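Local atomic coordinates of transcriptional regulator, TetR family (PDB entry 3C2B), a protein that probably binds cis-regulatory DNA as a dimeric transcription factor of the TetR family, through a predicted N-terminal helix-turn-helix motif. Residues Gly128-Leu131 with Leu132-Arg136; Ile67-Gln70 with Gln71-Arg75; Ala86-Leu89 with Ala90-Glu94; Ser191-Ala194 with Lys195-Val198. One frame throughout, in Å; residues are numbered along the deposited sequence. Where two conformers were deposited one is given.

Interaction 1. Residues Gly128-Leu131 with Leu132-Arg136; sequences GDLL and LERGR
Leu-130 and Arg-134, one helical turn apart, meet through their side chains near the end of helix 127-134. Arg-134 adopts two conformers, so this contact is less certain than the rest. In the conformer described, CD2 of Leu-130 lies 3.4 Å from CD of Arg-134 and sits over one face of the guanidinium, 3.2 Å above its plane and displaced toward the rim. The arginine chain is extended from CG to NE and passes the leucine at a slant, so that its aliphatic part and its flat end both meet the same methyl.

The backbone hydrogen bonds grow less straight from Leu-132 to Gly-135. Leu-132 N reaches Gly-128 O over 2.8 Å at 158°, in the carbonyl plane. Arg-134 N bonds to Leu-130 O at 138°, from above the plane of the Leu-130 carbonyl, and Gly-135 N to Leu-131 O is weak at 128°. Leu-130 O also accepts Gln-71 NE2 from helix 59-71.

A polar contact without a bond completes the set. Glu-133, extended beyond CG, runs back along the helix, and its OE2 stands 3.0 Å from Asp-129 O, an acceptor facing an acceptor.

Arg-136, at the N-cap position of the next helix, points its charge elsewhere, to Asp-140 and to Asp-175 of the second subunit. The chemistry implies that Leu-130 O, bonded obliquely within its own helix, draws a second donor from a neighbouring one.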
ATOM      1  N   GLY A 128      -7.811 -12.219   5.188  1.00 62.14           N
ATOM      2  CA  GLY A 128      -6.833 -11.149   5.408  1.00 61.30           C
ATOM      3  C   GLY A 128      -5.712 -11.552   6.355  1.00 60.79           C
ATOM      4  O   GLY A 128      -4.545 -11.223   6.117  1.00 59.91           O
ATOM      5  N   ASP A 129      -6.071 -12.296   7.411  1.00 60.46           N
ATOM      6  CA  ASP A 129      -5.106 -12.720   8.445  1.00 60.20           C
ATOM      7  C   ASP A 129      -4.091 -13.699   7.884  1.00 59.18           C
ATOM      8  O   ASP A 129      -2.948 -13.735   8.335  1.00 58.61           O
ATOM      9  CB  ASP A 129      -5.794 -13.341   9.679  1.00 61.10           C
ATOM     10  CG  ASP A 129      -7.008 -12.545  10.154  1.00 63.00           C
ATOM     11  OD1 ASP A 129      -7.998 -12.452   9.383  1.00 66.16           O
ATOM     12  OD2 ASP A 129      -6.981 -12.043  11.299  1.00 63.01           O
ATOM     13  N   LEU A 130      -4.512 -14.481   6.890  1.00 57.94           N
ATOM     14  CA  LEU A 130      -3.637 -15.453   6.258  1.00 57.06           C
ATOM     15  C   LEU A 130      -2.510 -14.769   5.484  1.00 56.34           C
ATOM     16  O   LEU A 130      -1.363 -15.209   5.524  1.00 56.34           O
ATOM     17  CB  LEU A 130      -4.441 -16.383   5.349  1.00 57.17           C
ATOM     18  CG  LEU A 130      -4.260 -17.866   5.664  1.00 57.21           C
ATOM     19  CD1 LEU A 130      -5.291 -18.716   4.903  1.00 56.72           C
ATOM     20  CD2 LEU A 130      -2.835 -18.293   5.347  1.00 56.58           C
ATOM     21  N   LEU A 131      -2.825 -13.685   4.786  1.00 55.77           N
ATOM     22  CA  LEU A 131      -1.775 -12.918   4.103  1.00 54.99           C
ATOM     23  C   LEU A 131      -1.002 -12.097   5.126  1.00 54.95           C
ATOM     24  O   LEU A 131       0.226 -11.983   5.048  1.00 54.69           O
ATOM     25  CB  LEU A 131      -2.354 -12.007   3.016  1.00 55.11           C
ATOM     26  CG  LEU A 131      -2.808 -12.570   1.660  1.00 54.49           C
ATOM     27  CD1 LEU A 131      -1.816 -13.555   1.060  1.00 54.65           C
ATOM     28  CD2 LEU A 131      -4.144 -13.215   1.830  1.00 55.76           C
ATOM     29  N   LEU A 132      -1.733 -11.550   6.098  1.00 54.14           N
ATOM     30  CA  LEU A 132      -1.139 -10.765   7.167  1.00 54.25           C
ATOM     31  C   LEU A 132      -0.136 -11.614   8.003  1.00 54.36           C
ATOM     32  O   LEU A 132       0.978 -11.161   8.315  1.00 53.88           O
ATOM     33  CB  LEU A 132      -2.267 -10.211   8.063  1.00 54.42           C
ATOM     34  CG  LEU A 132      -2.450  -8.715   8.353  1.00 53.66           C
ATOM     35  CD1 LEU A 132      -1.982  -7.856   7.195  1.00 49.62           C
ATOM     36  CD2 LEU A 132      -3.918  -8.432   8.720  1.00 53.21           C
ATOM     37  N   GLU A 133      -0.536 -12.840   8.350  1.00 53.94           N
ATOM     38  CA  GLU A 133       0.249 -13.658   9.265  1.00 53.55           C
ATOM     39  C   GLU A 133       1.300 -14.500   8.561  1.00 52.67           C
ATOM     40  O   GLU A 133       2.335 -14.764   9.157  1.00 53.19           O
ATOM     41  CB  GLU A 133      -0.641 -14.581  10.120  1.00 53.72           C
ATOM     42  CG  GLU A 133      -1.585 -13.900  11.116  1.00 53.99           C
ATOM     43  CD  GLU A 133      -2.727 -14.825  11.561  1.00 54.13           C
ATOM     44  OE1 GLU A 133      -3.007 -14.898  12.776  1.00 52.79           O
ATOM     45  OE2 GLU A 133      -3.348 -15.486  10.689  1.00 56.87           O
ATOM     46  N   ARG A 134       1.046 -14.925   7.318  1.00 51.83           N
ATOM     47  CA  ARG A 134       1.858 -15.963   6.676  0.50 50.98           C
ATOM     48  C   ARG A 134       2.388 -15.543   5.318  1.00 51.10           C
ATOM     49  O   ARG A 134       3.353 -16.134   4.808  1.00 50.95           O
ATOM     50  CB  ARG A 134       1.038 -17.258   6.538  0.50 51.01           C
ATOM     51  CG  ARG A 134       0.036 -17.511   7.685  0.50 49.50           C
ATOM     52  CD  ARG A 134      -0.443 -18.985   7.701  0.50 47.59           C
ATOM     53  NE  ARG A 134      -1.639 -19.127   8.536  0.50 43.73           N
ATOM     54  CZ  ARG A 134      -2.491 -20.153   8.476  0.50 42.78           C
ATOM     55  NH1 ARG A 134      -2.303 -21.147   7.612  0.50 41.93           N
ATOM     56  NH2 ARG A 134      -3.542 -20.182   9.282  0.50 41.09           N
ATOM     57  N   GLY A 135       1.724 -14.535   4.742  1.00 51.45           N
ATOM     58  CA  GLY A 135       1.966 -14.044   3.389  1.00 50.52           C
ATOM     59  C   GLY A 135       3.340 -13.477   3.097  1.00 51.11           C
ATOM     60  O   GLY A 135       3.786 -13.516   1.949  1.00 51.98           O
ATOM     61  N   ARG A 136       4.034 -12.958   4.103  1.00 50.09           N
ATOM     62  CA  ARG A 136       5.293 -12.294   3.806  1.00 49.93           C
ATOM     63  C   ARG A 136       6.440 -12.734   4.704  1.00 49.35           C
ATOM     64  O   ARG A 136       7.465 -12.075   4.767  1.00 48.55           O
ATOM     65  CB  ARG A 136       5.094 -10.782   3.879  1.00 50.12           C
ATOM     66  CG  ARG A 136       5.940  -9.967   2.874  1.00 49.89           C
ATOM     67  CD  ARG A 136       5.647  -8.493   3.084  1.00 46.91           C
ATOM     68  NE  ARG A 136       6.167  -7.972   4.355  1.00 43.96           N
ATOM     69  CZ  ARG A 136       5.525  -7.073   5.107  1.00 43.64           C
ATOM     70  NH1 ARG A 136       4.315  -6.639   4.733  1.00 42.43           N
ATOM     71  NH2 ARG A 136       6.077  -6.607   6.227  1.00 37.73           N
TER

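Interaction 2. Residues Ile67-Gln70 with Gln71-Arg75; sequences ITFQ and QSKVR
Lys-73 folds back from the loop onto the last turn of helix 59-71 and meets both Phe-69 and Gln-70. Its CB lies 3.6 Å from Gln-70 O, the carbonyl that accepts the Lys-73 backbone N at 160°. CG comes within 3.5 Å of Phe-69 O. Bends at chi2 (144°) and chi3 (68°) then turn the chain across the phenylalanine, and CD makes a CH-pi contact over one ring face, 4.3 Å from the ring centroid. CE passes 3.5 Å from Gln-70 OE1, and NZ ends on that same oxygen with a 2.7 Å hydrogen bond in the carbonyl plane. Gln-70 is bent too and crosses the lysine at about a right angle.

Beside this, Ser-72 OG donates to Thr-68 O over 2.9 Å. Gln-71 runs alongside Ile-67, with its NE2 3.5 Å from Ile-67 CG2 and its polar partner, Leu-130, on helix 127-134. Phe-69 also packs on helix 15-31. The change from the i to i+4 bond between Gln-71 N and Ile-67 O to the i to i+3 bond between Lys-73 N and Gln-70 O is typical of a helix C-terminus, here that of the helix following the predicted helix-turn-helix of a TetR-family protein.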
ATOM      1  N   ILE A  67      -4.808 -19.432  -1.179  1.00 81.40           N
ATOM      2  CA  ILE A  67      -3.781 -18.646  -0.475  1.00 81.45           C
ATOM      3  C   ILE A  67      -2.650 -19.545   0.090  1.00 81.81           C
ATOM      4  O   ILE A  67      -1.472 -19.222  -0.086  1.00 82.04           O
ATOM      5  CB  ILE A  67      -4.389 -17.756   0.646  1.00 81.35           C
ATOM      6  CG1 ILE A  67      -5.286 -16.671   0.030  1.00 81.82           C
ATOM      7  CG2 ILE A  67      -3.287 -17.137   1.537  1.00 79.48           C
ATOM      8  CD1 ILE A  67      -6.015 -15.757   1.028  1.00 81.42           C
ATOM      9  N   THR A  68      -2.995 -20.661   0.749  1.00 81.62           N
ATOM     10  CA  THR A  68      -1.958 -21.524   1.340  1.00 81.26           C
ATOM     11  C   THR A  68      -1.274 -22.445   0.317  1.00 80.94           C
ATOM     12  O   THR A  68      -0.149 -22.889   0.554  1.00 81.91           O
ATOM     13  CB  THR A  68      -2.456 -22.321   2.561  1.00 81.45           C
ATOM     14  OG1 THR A  68      -3.371 -23.337   2.142  1.00 81.84           O
ATOM     15  CG2 THR A  68      -3.133 -21.393   3.565  1.00 81.67           C
ATOM     16  N   PHE A  69      -1.949 -22.738  -0.796  1.00 79.81           N
ATOM     17  CA  PHE A  69      -1.347 -23.451  -1.941  1.00 78.94           C
ATOM     18  C   PHE A  69      -0.282 -22.563  -2.582  1.00 78.06           C
ATOM     19  O   PHE A  69       0.807 -23.033  -2.891  1.00 77.45           O
ATOM     20  CB  PHE A  69      -2.437 -23.821  -2.976  1.00 79.01           C
ATOM     21  CG  PHE A  69      -1.911 -24.327  -4.311  1.00 79.40           C
ATOM     22  CD1 PHE A  69      -1.355 -25.606  -4.430  1.00 78.11           C
ATOM     23  CD2 PHE A  69      -2.013 -23.539  -5.463  1.00 78.46           C
ATOM     24  CE1 PHE A  69      -0.881 -26.078  -5.673  1.00 78.06           C
ATOM     25  CE2 PHE A  69      -1.545 -24.015  -6.713  1.00 77.81           C
ATOM     26  CZ  PHE A  69      -0.985 -25.283  -6.816  1.00 77.30           C
ATOM     27  N   GLN A  70      -0.596 -21.276  -2.769  1.00 77.00           N
ATOM     28  CA  GLN A  70       0.368 -20.371  -3.376  1.00 76.44           C
ATOM     29  C   GLN A  70       1.567 -20.117  -2.456  1.00 75.70           C
ATOM     30  O   GLN A  70       2.721 -20.269  -2.876  1.00 75.29           O
ATOM     31  CB  GLN A  70      -0.291 -19.068  -3.801  1.00 76.13           C
ATOM     32  CG  GLN A  70       0.687 -18.031  -4.343  1.00 78.03           C
ATOM     33  CD  GLN A  70       1.258 -18.367  -5.729  1.00 78.71           C
ATOM     34  OE1 GLN A  70       0.938 -19.392  -6.333  1.00 78.79           O
ATOM     35  NE2 GLN A  70       2.109 -17.475  -6.234  1.00 80.31           N
ATOM     36  N   GLN A  71       1.272 -19.746  -1.209  1.00 75.18           N
ATOM     37  CA  GLN A  71       2.275 -19.547  -0.152  1.00 74.77           C
ATOM     38  C   GLN A  71       3.293 -20.701  -0.113  1.00 75.73           C
ATOM     39  O   GLN A  71       4.424 -20.498   0.322  1.00 75.98           O
ATOM     40  CB  GLN A  71       1.606 -19.306   1.235  1.00 74.28           C
ATOM     41  CG  GLN A  71       0.977 -17.872   1.392  1.00 73.09           C
ATOM     42  CD  GLN A  71       0.268 -17.561   2.742  1.00 72.69           C
ATOM     43  OE1 GLN A  71       0.108 -18.412   3.605  1.00 72.06           O
ATOM     44  NE2 GLN A  71      -0.184 -16.336   2.885  1.00 68.64           N
ATOM     45  N   SER A  72       2.893 -21.884  -0.603  1.00 76.17           N
ATOM     46  CA  SER A  72       3.748 -23.092  -0.676  1.00 76.88           C
ATOM     47  C   SER A  72       4.797 -23.091  -1.787  1.00 77.19           C
ATOM     48  O   SER A  72       5.812 -23.779  -1.681  1.00 77.11           O
ATOM     49  CB  SER A  72       2.896 -24.360  -0.875  1.00 76.80           C
ATOM     50  OG  SER A  72       2.168 -24.683   0.288  1.00 77.35           O
ATOM     51  N   LYS A  73       4.520 -22.363  -2.863  1.00 77.68           N
ATOM     52  CA  LYS A  73       5.345 -22.412  -4.056  1.00 78.48           C
ATOM     53  C   LYS A  73       6.318 -21.249  -4.100  1.00 78.44           C
ATOM     54  O   LYS A  73       7.029 -21.080  -5.091  1.00 78.85           O
ATOM     55  CB  LYS A  73       4.478 -22.336  -5.316  1.00 79.00           C
ATOM     56  CG  LYS A  73       3.239 -23.218  -5.346  1.00 80.77           C
ATOM     57  CD  LYS A  73       2.114 -22.473  -6.085  1.00 84.19           C
ATOM     58  CE  LYS A  73       2.416 -22.296  -7.584  1.00 85.30           C
ATOM     59  NZ  LYS A  73       1.649 -21.171  -8.197  1.00 86.54           N
ATOM     60  N   VAL A  74       6.341 -20.425  -3.056  1.00 78.32           N
ATOM     61  CA  VAL A  74       7.171 -19.215  -3.101  1.00 77.85           C
ATOM     62  C   VAL A  74       8.671 -19.503  -2.901  1.00 77.47           C
ATOM     63  O   VAL A  74       9.054 -20.484  -2.239  1.00 77.33           O
ATOM     64  CB  VAL A  74       6.650 -18.039  -2.184  1.00 77.87           C
ATOM     65  CG1 VAL A  74       5.321 -17.491  -2.705  1.00 77.57           C
ATOM     66  CG2 VAL A  74       6.559 -18.439  -0.697  1.00 77.76           C
ATOM     67  N   ARG A  75       9.492 -18.644  -3.514  1.00 76.82           N
ATOM     68  CA  ARG A  75      10.949 -18.650  -3.377  1.00 75.75           C
ATOM     69  C   ARG A  75      11.382 -18.730  -1.909  1.00 75.24           C
ATOM     70  O   ARG A  75      10.946 -17.916  -1.079  1.00 74.94           O
ATOM     71  CB  ARG A  75      11.543 -17.389  -4.032  1.00 75.74           C
ATOM     72  CG  ARG A  75      12.913 -17.612  -4.653  1.00 75.54           C
ATOM     73  CD  ARG A  75      13.588 -16.324  -5.096  1.00 75.21           C
ATOM     74  NE  ARG A  75      14.547 -15.807  -4.117  1.00 73.71           N
ATOM     75  CZ  ARG A  75      15.721 -16.370  -3.822  1.00 72.81           C
ATOM     76  NH1 ARG A  75      16.098 -17.501  -4.398  1.00 72.75           N
ATOM     77  NH2 ARG A  75      16.520 -15.810  -2.925  1.00 72.25           N
TER

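Interaction 3. Residues Ala86-Leu89 with Ala90-Glu94; sequences APQL and ADHLE
Leu-89 and Leu-93 touch one turn apart in the first part of helix 86-104. CD2 of Leu-89 lies 3.8 Å from CD1 of Leu-93 and equally near its CG, the two chains crossing at a slant. Leu-93 CG also rests 3.3 Å from Leu-89 O, a position that follows from its first torsion of -69°, which sets CG beside the backbone N and anti to the carbonyl carbon.

A second first-shell contact is formed by His-92, whose ring leans back over the preceding turn. Its CD2 is 3.1 Å from Gln-88 O, which approaches the ring obliquely while accepting a hydrogen bond from His-92 N at 167°. Asp-91 lies back along the helix in a similar way and brings CG to 3.1 Å from Pro-87 O.

Beneath these contacts runs the regular ladder of an alpha-helix. Ala-90 N bonds to Ala-86 O, Asp-91 N to Pro-87 O and Leu-93 N to Leu-89 O, each over 2.9 Å. Pro-87 suits this first turn, where its nitrogen, having no hydrogen, is not called on as a donor. The helix is one of those that build the C-terminal bundle of the TetR-like fold.

Farther out, Glu-213 OE2 accepts the backbone N of Ala-86, and Gln-88 OE1 turns back to Ser-85 OG. The leucine pair is held between neighbours: Tyr-155 and Val-84 meet Leu-89, whereas Leu-93 packs on Val-198 and Phe-201 of helix 190-205 and, together with His-92, on Leu-146 of helix 137-152.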
ATOM      1  N   ALA A  86      31.079  -4.709   4.533  1.00 51.61           N
ATOM      2  CA  ALA A  86      30.235  -3.601   4.157  1.00 51.21           C
ATOM      3  C   ALA A  86      29.716  -3.692   2.703  1.00 51.37           C
ATOM      4  O   ALA A  86      28.517  -3.509   2.479  1.00 51.14           O
ATOM      5  CB  ALA A  86      30.909  -2.252   4.455  1.00 50.80           C
ATOM      6  N   PRO A  87      30.605  -3.983   1.713  1.00 51.70           N
ATOM      7  CA  PRO A  87      30.122  -4.218   0.321  1.00 51.03           C
ATOM      8  C   PRO A  87      29.116  -5.377   0.200  1.00 50.62           C
ATOM      9  O   PRO A  87      28.158  -5.261  -0.552  1.00 50.19           O
ATOM     10  CB  PRO A  87      31.393  -4.603  -0.455  1.00 51.04           C
ATOM     11  CG  PRO A  87      32.549  -4.228   0.423  1.00 51.03           C
ATOM     12  CD  PRO A  87      32.077  -4.110   1.828  1.00 51.49           C
ATOM     13  N   GLN A  88      29.373  -6.501   0.884  1.00 49.93           N
ATOM     14  CA  GLN A  88      28.422  -7.610   0.940  1.00 48.98           C
ATOM     15  C   GLN A  88      27.079  -7.146   1.517  1.00 47.37           C
ATOM     16  O   GLN A  88      26.018  -7.538   1.021  1.00 47.25           O
ATOM     17  CB  GLN A  88      28.915  -8.694   1.862  1.00 49.17           C
ATOM     18  CG  GLN A  88      29.523  -9.886   1.264  1.00 51.45           C
ATOM     19  CD  GLN A  88      30.090 -10.756   2.376  1.00 55.10           C
ATOM     20  OE1 GLN A  88      31.085 -10.400   2.997  1.00 55.67           O
ATOM     21  NE2 GLN A  88      29.418 -11.867   2.671  1.00 56.83           N
ATOM     22  N   LEU A  89      27.135  -6.372   2.597  1.00 45.01           N
ATOM     23  CA  LEU A  89      25.925  -5.873   3.222  1.00 44.40           C
ATOM     24  C   LEU A  89      25.134  -5.025   2.227  1.00 43.56           C
ATOM     25  O   LEU A  89      23.941  -5.254   2.029  1.00 43.82           O
ATOM     26  CB  LEU A  89      26.256  -5.036   4.447  1.00 43.74           C
ATOM     27  CG  LEU A  89      25.239  -4.871   5.595  1.00 43.38           C
ATOM     28  CD1 LEU A  89      25.184  -3.432   6.132  1.00 41.12           C
ATOM     29  CD2 LEU A  89      23.862  -5.451   5.341  1.00 40.00           C
ATOM     30  N   ALA A  90      25.813  -4.061   1.595  1.00 43.11           N
ATOM     31  CA  ALA A  90      25.177  -3.138   0.669  1.00 42.86           C
ATOM     32  C   ALA A  90      24.544  -3.910  -0.487  1.00 43.03           C
ATOM     33  O   ALA A  90      23.395  -3.676  -0.851  1.00 41.87           O
ATOM     34  CB  ALA A  90      26.203  -2.091   0.145  1.00 43.25           C
ATOM     35  N   ASP A  91      25.317  -4.840  -1.038  1.00 42.83           N
ATOM     36  CA  ASP A  91      24.880  -5.693  -2.142  1.00 43.09           C
ATOM     37  C   ASP A  91      23.676  -6.512  -1.779  1.00 41.84           C
ATOM     38  O   ASP A  91      22.745  -6.537  -2.549  1.00 41.89           O
ATOM     39  CB  ASP A  91      26.015  -6.632  -2.654  1.00 42.66           C
ATOM     40  CG  ASP A  91      27.093  -5.880  -3.435  1.00 44.84           C
ATOM     41  OD1 ASP A  91      26.949  -4.649  -3.657  1.00 47.55           O
ATOM     42  OD2 ASP A  91      28.090  -6.517  -3.824  1.00 47.79           O
ATOM     43  N   HIS A  92      23.729  -7.216  -0.637  1.00 40.75           N
ATOM     44  CA  HIS A  92      22.593  -8.013  -0.140  1.00 40.18           C
ATOM     45  C   HIS A  92      21.329  -7.175   0.051  1.00 39.16           C
ATOM     46  O   HIS A  92      20.198  -7.631  -0.205  1.00 39.18           O
ATOM     47  CB  HIS A  92      22.938  -8.656   1.196  1.00 39.41           C
ATOM     48  CG  HIS A  92      23.835  -9.852   1.080  1.00 41.04           C
ATOM     49  ND1 HIS A  92      23.669 -10.812   0.111  1.00 41.62           N
ATOM     50  CD2 HIS A  92      24.868 -10.276   1.852  1.00 43.35           C
ATOM     51  CE1 HIS A  92      24.572 -11.768   0.275  1.00 43.12           C
ATOM     52  NE2 HIS A  92      25.304 -11.473   1.334  1.00 42.67           N
ATOM     53  N   LEU A  93      21.503  -5.968   0.548  1.00 39.11           N
ATOM     54  CA  LEU A  93      20.342  -5.100   0.772  1.00 38.27           C
ATOM     55  C   LEU A  93      19.741  -4.635  -0.533  1.00 39.27           C
ATOM     56  O   LEU A  93      18.537  -4.559  -0.632  1.00 37.99           O
ATOM     57  CB  LEU A  93      20.683  -3.928   1.641  1.00 37.33           C
ATOM     58  CG  LEU A  93      20.988  -4.208   3.122  1.00 38.20           C
ATOM     59  CD1 LEU A  93      21.561  -2.940   3.741  1.00 37.50           C
ATOM     60  CD2 LEU A  93      19.738  -4.698   3.917  1.00 34.33           C
ATOM     61  N   GLU A  94      20.556  -4.348  -1.553  1.00 40.55           N
ATOM     62  CA  GLU A  94      19.979  -4.022  -2.852  1.00 42.44           C
ATOM     63  C   GLU A  94      19.229  -5.216  -3.463  1.00 41.50           C
ATOM     64  O   GLU A  94      18.157  -5.040  -4.028  1.00 41.96           O
ATOM     65  CB  GLU A  94      21.044  -3.538  -3.840  1.00 42.30           C
ATOM     66  CG  GLU A  94      21.659  -2.184  -3.454  1.00 48.14           C
ATOM     67  CD  GLU A  94      22.574  -1.618  -4.548  1.00 47.87           C
ATOM     68  OE1 GLU A  94      22.273  -1.768  -5.757  1.00 53.77           O
ATOM     69  OE2 GLU A  94      23.599  -1.017  -4.193  1.00 54.96           O
TER

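Interaction 4. Residues Ser191-Ala194 with Lys195-Val198; sequences SARA and KKAV
Arg-193 and Lys-196 cross at about a right angle on one flank of helix 190-205, an alpha-helix of the TetR-like C-terminal domain. The Lys-196 chain, extended beyond CG, carries its CD across one face of the arginine guanidinium, 3.6 Å from NH2. CB of Lys-196 lies equally close to that nitrogen, so the meeting is between methylene groups and a flat cation. The two charges themselves stay apart, Arg-193 NH1 being 4.6 Å from Lys-196 NZ.

Bends at chi2 (48°) and chi3 (56°) bring the guanidinium round to this position. Its charge is answered across the dimer, since Arg-193 NH2 forms a salt bridge with Glu-163 OE2 of the second subunit. Arg-166 of that subunit also comes near Arg-193 NE, and the intersubunit carboxylate probably offsets some of the crowding of positive charge.

The backbone acceptors are taken up by i to i+4 bonds. Ser-191 O receives Lys-195 N over a long but straight 3.3 Å, at 175°. Ala-192 O takes Lys-196 N, Arg-193 O takes Ala-197 N, and Ala-194 O takes Val-198 N; these three are shorter.

The side chain of Lys-195 runs off in another direction. Its NZ is satisfied by a salt bridge to Glu-94 of helix 86-104, against which Ala-194 also packs, at Ala-97. Within the turn, CG2 of Val-198 closes to 3.2 Å from Ala-194 O.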
ATOM      1  N   SER A 191      15.627  -1.924 -10.243  1.00 45.38           N
ATOM      2  CA  SER A 191      17.034  -1.838  -9.964  1.00 44.87           C
ATOM      3  C   SER A 191      17.424  -0.483  -9.395  1.00 43.91           C
ATOM      4  O   SER A 191      18.155  -0.407  -8.407  1.00 44.25           O
ATOM      5  CB  SER A 191      17.804  -2.021 -11.267  1.00 44.48           C
ATOM      6  OG  SER A 191      18.941  -2.751 -10.971  1.00 45.84           O
ATOM      7  N   ALA A 192      16.995   0.586 -10.061  1.00 43.50           N
ATOM      8  CA  ALA A 192      17.304   1.949  -9.618  1.00 43.06           C
ATOM      9  C   ALA A 192      16.606   2.239  -8.295  1.00 42.78           C
ATOM     10  O   ALA A 192      17.178   2.861  -7.408  1.00 44.25           O
ATOM     11  CB  ALA A 192      16.882   2.981 -10.674  1.00 43.06           C
ATOM     12  N   ARG A 193      15.378   1.771  -8.145  1.00 41.90           N
ATOM     13  CA  ARG A 193      14.648   1.975  -6.906  1.00 42.21           C
ATOM     14  C   ARG A 193      15.329   1.314  -5.719  1.00 42.31           C
ATOM     15  O   ARG A 193      15.423   1.903  -4.643  1.00 42.30           O
ATOM     16  CB  ARG A 193      13.182   1.507  -7.048  1.00 42.03           C
ATOM     17  CG  ARG A 193      12.375   1.580  -5.730  1.00 43.85           C
ATOM     18  CD  ARG A 193      12.562   2.975  -5.028  1.00 43.41           C
ATOM     19  NE  ARG A 193      12.183   4.044  -5.957  1.00 43.94           N
ATOM     20  CZ  ARG A 193      12.554   5.321  -5.867  1.00 45.87           C
ATOM     21  NH1 ARG A 193      12.136   6.190  -6.780  1.00 42.10           N
ATOM     22  NH2 ARG A 193      13.349   5.739  -4.878  1.00 47.36           N
ATOM     23  N   ALA A 194      15.803   0.074  -5.908  1.00 43.03           N
ATOM     24  CA  ALA A 194      16.531  -0.633  -4.843  1.00 43.22           C
ATOM     25  C   ALA A 194      17.833   0.046  -4.365  1.00 43.30           C
ATOM     26  O   ALA A 194      18.083   0.106  -3.152  1.00 42.65           O
ATOM     27  CB  ALA A 194      16.819  -2.091  -5.259  1.00 42.77           C
ATOM     28  N   LYS A 195      18.663   0.488  -5.320  1.00 43.27           N
ATOM     29  CA  LYS A 195      19.848   1.304  -5.064  1.00 44.48           C
ATOM     30  C   LYS A 195      19.513   2.560  -4.243  1.00 43.27           C
ATOM     31  O   LYS A 195      20.164   2.849  -3.244  1.00 43.45           O
ATOM     32  CB  LYS A 195      20.502   1.737  -6.384  1.00 44.91           C
ATOM     33  CG  LYS A 195      21.892   2.376  -6.193  1.00 47.81           C
ATOM     34  CD  LYS A 195      22.683   2.556  -7.495  1.00 48.48           C
ATOM     35  CE  LYS A 195      23.549   1.306  -7.784  1.00 57.27           C
ATOM     36  NZ  LYS A 195      22.757  -0.000  -7.764  1.00 60.89           N
ATOM     37  N   LYS A 196      18.494   3.295  -4.665  1.00 42.29           N
ATOM     38  CA  LYS A 196      18.056   4.519  -3.963  1.00 41.40           C
ATOM     39  C   LYS A 196      17.598   4.226  -2.542  1.00 40.47           C
ATOM     40  O   LYS A 196      17.968   4.932  -1.599  1.00 38.83           O
ATOM     41  CB  LYS A 196      16.930   5.196  -4.743  1.00 41.36           C
ATOM     42  CG  LYS A 196      17.419   5.801  -6.053  1.00 43.42           C
ATOM     43  CD  LYS A 196      16.279   6.446  -6.895  1.00 43.89           C
ATOM     44  CE  LYS A 196      16.873   7.120  -8.127  1.00 48.96           C
ATOM     45  NZ  LYS A 196      15.870   7.214  -9.223  1.00 54.21           N
ATOM     46  N   ALA A 197      16.812   3.156  -2.376  1.00 39.48           N
ATOM     47  CA  ALA A 197      16.310   2.783  -1.044  1.00 39.36           C
ATOM     48  C   ALA A 197      17.462   2.328  -0.061  1.00 39.68           C
ATOM     49  O   ALA A 197      17.417   2.592   1.152  1.00 38.89           O
ATOM     50  CB  ALA A 197      15.267   1.714  -1.209  1.00 38.42           C
ATOM     51  N   VAL A 198      18.482   1.673  -0.616  1.00 39.78           N
ATOM     52  CA  VAL A 198      19.660   1.253   0.128  1.00 40.27           C
ATOM     53  C   VAL A 198      20.506   2.441   0.550  1.00 41.11           C
ATOM     54  O   VAL A 198      20.924   2.470   1.719  1.00 42.01           O
ATOM     55  CB  VAL A 198      20.473   0.142  -0.598  1.00 40.69           C
ATOM     56  CG1 VAL A 198      21.780  -0.201   0.160  1.00 39.98           C
ATOM     57  CG2 VAL A 198      19.630  -1.115  -0.663  1.00 38.41           C
TER

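Overall arrangement
From the N terminus the order is interaction 2, 3, 1, 4. Each is a local contact in one continuous stretch, so none closes a long loop, and along the chain they neither nest nor cross. They form two touching pairs. Interaction 2, ending helix 59-71, meets interaction 1 on helix 127-134 through Leu-131 CD2 and Ile-67 CD1, 3.3 Å apart, joining the N-terminal helices to the C-terminal domain. Interactions 3 and 4 also pack directly, Glu-94 O lying 3.5 Å from Ala-194 CB, which ties helix 86-104 to helix 190-205. The centres of interactions 1 and 4 are about 26 Å apart, and both contacts reach the second subunit.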